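Local coordinates for protein SusD homolog (Bacteroides thetaiotaomicron VPI-5482, PDB 3FDH) that probably binds glycans at the outer surface of the bacterial outer membrane, as a lipoprotein of the SusD/RagB family, at residues 282-287 and 317-322; 292-297 and 383-388. One frame throughout, in Å; residues are numbered along the deposited sequence.

Contacts 1 and 2 lie side by side, their centres about 9 Å apart, and the chain runs through them alternately: 282-287, 292-297, 317-322, then 383-388. Backbone hydrogen bonds of Phe283 with Val295 and of Thr285 with Ser293 join one to the other. Contact 1 is antiparallel and buried, with aromatic and aliphatic side chains against helix 354-379. Contact 2 is parallel, lies further from the centre of the chain and is only partly buried; amides and hydroxyls do much of its work. Both bring side chains onto helix 354-379, whose chain continues into 383-388.

Contact 1 (282-287 and 317-322); sequences AFFTPI and YGISAF
A short antiparallel pair of strands, 283-284 with 319-320, joins Phe284 to Ile319 as a hydrogen-bonded pair and Phe283 to Ser320 as a non-hydrogen-bonded one. Phe284 N gives to Ile319 O at 3.0 Å, and Ile319 N returns a bond to Phe284 O at 2.8 Å, both nearly straight. A third bond, from Ala321 N to Ala282 O at 2.8 Å, arrives 53° out of the carbonyl plane, just where 317-322 leaves the strand for a 3-10 turn. That turn brings Ala321 over the Phe284 ring: its CB, 3.9 Å from the ring centroid, makes a CH-pi contact over one face, and alanine suits the place because this CB lies against the ring, 3.5 Å from Phe284 CZ. With CG opposite the carbonyl carbon (chi1 -53°), the Phe284 ring swings along the strand toward Ala321. Ile319 serves the same side of the sheet; its CG1 packs 3.9 Å from Phe284 CB, while CD1 reaches the ring edge. Were Phe284 replaced by an alanine, the Ala321 methyl would probably lose the aromatic face under it, and a gap would open beside Ile319. Gly318 suits its tight place, since a side chain there would run into Phe284 O. On the other side of the sheet, Phe283 brings CD1 to 3.7 Å from Ile319 O, which lies near the plane of the ring at its edge. Trp425 meets this ring and stands edge-to-face to Phe322, and the hydroxyl of Ser320 is bonded to Glu52. Helix 354-379 receives Ala282, Phe284 and Phe322. Such a two-stranded antiparallel pair, with Phe284 and Ile319 on one side, where Arg292 also packs, and Phe283 on the other, is a small beta element in the predominantly helical SusD-like fold.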
# COMPACT_ATOMS: atom_id res chain seq x y z
N ALA A 282 -8.02 -18.46 2.55
CA ALA A 282 -8.19 -17.04 2.86
C ALA A 282 -9.61 -16.47 2.68
O ALA A 282 -9.80 -15.27 2.58
CB ALA A 282 -7.21 -16.22 2.03
N PHE A 283 -10.58 -17.35 2.64
CA PHE A 283 -11.99 -16.97 2.45
C PHE A 283 -12.94 -17.58 3.46
O PHE A 283 -12.83 -18.75 3.80
CB PHE A 283 -12.48 -17.32 1.03
CG PHE A 283 -11.75 -16.57 -0.04
CD1 PHE A 283 -12.00 -15.23 -0.26
CD2 PHE A 283 -10.84 -17.20 -0.85
CE1 PHE A 283 -11.33 -14.54 -1.24
CE2 PHE A 283 -10.16 -16.51 -1.84
CZ PHE A 283 -10.41 -15.18 -2.04
N PHE A 284 -13.86 -16.75 3.92
CA PHE A 284 -14.90 -17.11 4.85
C PHE A 284 -16.28 -16.77 4.27
O PHE A 284 -16.50 -15.76 3.60
CB PHE A 284 -14.81 -16.41 6.22
CG PHE A 284 -13.48 -16.53 6.92
CD1 PHE A 284 -12.68 -17.65 6.78
CD2 PHE A 284 -13.08 -15.52 7.81
CE1 PHE A 284 -11.47 -17.75 7.47
CE2 PHE A 284 -11.88 -15.61 8.50
CZ PHE A 284 -11.07 -16.73 8.33
N THR A 285 -17.21 -17.67 4.56
CA THR A 285 -18.58 -17.49 4.12
C THR A 285 -19.27 -16.39 4.91
O THR A 285 -18.75 -15.86 5.90
CB THR A 285 -19.43 -18.77 4.39
OG1 THR A 285 -19.56 -18.97 5.81
CG2 THR A 285 -18.82 -20.03 3.72
N PRO A 286 -20.47 -16.00 4.45
CA PRO A 286 -21.30 -15.16 5.28
C PRO A 286 -21.66 -15.94 6.54
O PRO A 286 -21.41 -17.15 6.63
CB PRO A 286 -22.57 -14.93 4.43
CG PRO A 286 -22.27 -15.45 3.08
CD PRO A 286 -21.10 -16.35 3.16
N ILE A 287 -22.20 -15.24 7.52
CA ILE A 287 -22.62 -15.88 8.76
C ILE A 287 -23.89 -16.66 8.49
O ILE A 287 -24.83 -16.15 7.91
CB ILE A 287 -22.88 -14.86 9.90
CG1 ILE A 287 -21.62 -14.04 10.21
CG2 ILE A 287 -23.37 -15.61 11.14
CD1 ILE A 287 -21.87 -12.67 10.90
N TYR A 317 -22.72 -11.30 1.10
CA TYR A 317 -21.47 -11.85 0.55
C TYR A 317 -20.44 -12.26 1.58
O TYR A 317 -20.29 -11.68 2.65
CB TYR A 317 -20.82 -10.83 -0.41
CG TYR A 317 -21.72 -10.41 -1.55
CD1 TYR A 317 -21.95 -11.27 -2.63
CD2 TYR A 317 -22.39 -9.17 -1.54
CE1 TYR A 317 -22.78 -10.91 -3.65
CE2 TYR A 317 -23.24 -8.81 -2.58
CZ TYR A 317 -23.42 -9.68 -3.64
OH TYR A 317 -24.28 -9.36 -4.68
N GLY A 318 -19.72 -13.28 1.17
CA GLY A 318 -18.59 -13.82 1.89
C GLY A 318 -17.49 -12.79 1.90
O GLY A 318 -17.61 -11.71 1.31
N ILE A 319 -16.39 -13.15 2.55
CA ILE A 319 -15.32 -12.21 2.77
C ILE A 319 -13.95 -12.83 2.71
O ILE A 319 -13.81 -14.02 2.75
CB ILE A 319 -15.45 -11.59 4.21
CG1 ILE A 319 -15.53 -12.71 5.25
CG2 ILE A 319 -16.66 -10.59 4.29
CD1 ILE A 319 -15.42 -12.32 6.72
N SER A 320 -12.93 -11.96 2.58
CA SER A 320 -11.56 -12.42 2.75
C SER A 320 -11.32 -12.58 4.27
O SER A 320 -11.88 -11.85 5.08
CB SER A 320 -10.53 -11.46 2.15
OG SER A 320 -10.42 -10.25 2.89
N ALA A 321 -10.45 -13.51 4.62
CA ALA A 321 -10.08 -13.76 6.03
C ALA A 321 -9.47 -12.49 6.67
O ALA A 321 -9.56 -12.23 7.88
CB ALA A 321 -9.08 -14.94 6.11
N PHE A 322 -8.92 -11.69 5.78
CA PHE A 322 -8.13 -10.50 6.14
C PHE A 322 -8.91 -9.41 6.89
O PHE A 322 -8.33 -8.64 7.67
CB PHE A 322 -7.46 -9.90 4.90
CG PHE A 322 -6.49 -10.84 4.25
CD1 PHE A 322 -5.34 -11.23 4.92
CD2 PHE A 322 -6.78 -11.39 3.00
CE1 PHE A 322 -4.46 -12.09 4.33
CE2 PHE A 322 -5.93 -12.26 2.41
CZ PHE A 322 -4.75 -12.63 3.08

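Contact 2 (292-297 and 383-388); sequences RSQVAA and LNTNSS
Strands 292-293 and 383-384 run parallel, pairing Arg292 with Leu383 and Ser293 with Asn384, and Asn384 joins both ends of the exchange: its N gives to Arg292 O and its O accepts from Gln294 N, each at 2.8 Å. Leu383 supplies the apolar part, with CD1 lying 4.1 Å from Arg292 CB, while its side chain also rests on Ile376 of helix 354-379. The Arg292 chain extends away from this pair, and its guanidinium group bonds to Thr285 O and the hydroxyl of Tyr324.

Gln294 adds its side chain to the join. With CG anti to the backbone N (chi1 -178°) and the chain extended beyond it, its amide reaches across to Asn386. OE1 accepts from Asn386 N at 2.9 Å, standing in for a strand carbonyl, with the donor tilted 27° from the carbonyl plane; NE2 gives to Arg281 O. The Asn386 amide stacks on that of Gln294, their planes 15° apart, but the two acceptors, Gln294 OE1 and Asn386 OD1, stand 3.3 Å apart unbonded, each with its own donors. Asn386 OD1 is gripped by two donors of Ser388, the backbone N at 2.8 Å, closing an Asx turn, and OG at 2.6 Å, on a lone pair in the carbonyl plane. Asn386 ND2 is held by Asn280 O, and Ser388 OG is also hydrogen-bonded to Arg281 NH1.

Glutamine and asparagine suit these places because each amide both accepts and donates. The chemistry implies that side-chain amides extend the backbone pairing toward Asn386 and Ser388, tying the turn to Asn280 and Arg281.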
# COMPACT_ATOMS: atom_id res chain seq x y z
N ARG A 292 -19.47 -18.58 10.54
CA ARG A 292 -18.92 -18.45 9.20
C ARG A 292 -18.12 -19.72 9.06
O ARG A 292 -17.74 -20.35 10.05
CB ARG A 292 -17.95 -17.27 9.04
CG ARG A 292 -18.51 -15.91 9.32
CD ARG A 292 -17.47 -14.88 8.95
NE ARG A 292 -17.89 -13.53 9.25
CZ ARG A 292 -18.52 -12.78 8.38
NH1 ARG A 292 -18.77 -13.27 7.19
NH2 ARG A 292 -18.87 -11.54 8.69
N SER A 293 -17.89 -20.10 7.81
CA SER A 293 -17.07 -21.25 7.50
C SER A 293 -15.94 -20.87 6.57
O SER A 293 -16.12 -20.06 5.68
CB SER A 293 -17.91 -22.33 6.83
OG SER A 293 -18.93 -22.76 7.70
N GLN A 294 -14.79 -21.47 6.80
CA GLN A 294 -13.61 -21.26 5.95
C GLN A 294 -13.79 -22.22 4.78
O GLN A 294 -13.88 -23.43 4.98
CB GLN A 294 -12.35 -21.55 6.75
CG GLN A 294 -11.05 -21.34 6.04
CD GLN A 294 -9.88 -21.74 6.91
OE1 GLN A 294 -10.02 -22.59 7.79
NE2 GLN A 294 -8.72 -21.14 6.67
N VAL A 295 -13.85 -21.66 3.58
CA VAL A 295 -14.13 -22.40 2.34
C VAL A 295 -13.24 -22.02 1.16
O VAL A 295 -12.57 -21.00 1.17
CB VAL A 295 -15.63 -22.25 1.93
CG1 VAL A 295 -16.60 -22.81 3.01
CG2 VAL A 295 -15.97 -20.80 1.61
N ALA A 296 -13.20 -22.91 0.17
CA ALA A 296 -12.43 -22.67 -1.06
C ALA A 296 -13.12 -21.58 -1.86
O ALA A 296 -14.32 -21.38 -1.74
CB ALA A 296 -12.29 -23.95 -1.90
N ALA A 297 -12.31 -20.87 -2.62
CA ALA A 297 -12.77 -19.77 -3.46
C ALA A 297 -13.88 -20.19 -4.44
O ALA A 297 -14.67 -19.36 -4.84
CB ALA A 297 -11.59 -19.12 -4.22
N LEU A 383 -16.24 -19.14 13.94
CA LEU A 383 -15.78 -19.72 12.68
C LEU A 383 -15.56 -21.20 12.74
O LEU A 383 -15.06 -21.72 13.72
CB LEU A 383 -14.44 -19.05 12.26
CG LEU A 383 -13.72 -19.63 11.02
CD1 LEU A 383 -14.44 -19.28 9.74
CD2 LEU A 383 -12.26 -19.17 10.91
N ASN A 384 -15.99 -21.85 11.67
CA ASN A 384 -15.70 -23.27 11.39
C ASN A 384 -14.55 -23.26 10.40
O ASN A 384 -14.68 -22.73 9.29
CB ASN A 384 -16.86 -23.97 10.67
CG ASN A 384 -18.06 -24.24 11.55
OD1 ASN A 384 -17.94 -24.56 12.74
ND2 ASN A 384 -19.23 -24.20 10.93
N THR A 385 -13.40 -23.77 10.78
CA THR A 385 -12.28 -23.82 9.84
C THR A 385 -12.47 -25.00 8.89
O THR A 385 -13.32 -25.88 9.09
CB THR A 385 -10.95 -23.98 10.56
OG1 THR A 385 -11.04 -25.13 11.39
CG2 THR A 385 -10.62 -22.80 11.43
N ASN A 386 -11.70 -25.00 7.80
CA ASN A 386 -11.69 -26.16 6.94
C ASN A 386 -10.49 -27.01 7.37
O ASN A 386 -10.04 -26.91 8.53
CB ASN A 386 -11.79 -25.88 5.42
CG ASN A 386 -10.63 -25.10 4.87
OD1 ASN A 386 -9.58 -24.99 5.51
ND2 ASN A 386 -10.83 -24.51 3.64
N SER A 387 -10.00 -27.85 6.47
CA SER A 387 -8.88 -28.76 6.79
C SER A 387 -7.61 -28.29 6.14
O SER A 387 -6.64 -29.02 6.05
CB SER A 387 -9.14 -30.21 6.38
OG SER A 387 -10.14 -30.81 7.17
N SER A 388 -7.64 -27.07 5.63
CA SER A 388 -6.44 -26.52 5.00
C SER A 388 -5.28 -26.49 5.98
O SER A 388 -5.45 -26.31 7.19
CB SER A 388 -6.67 -25.14 4.41
OG SER A 388 -7.08 -24.21 5.40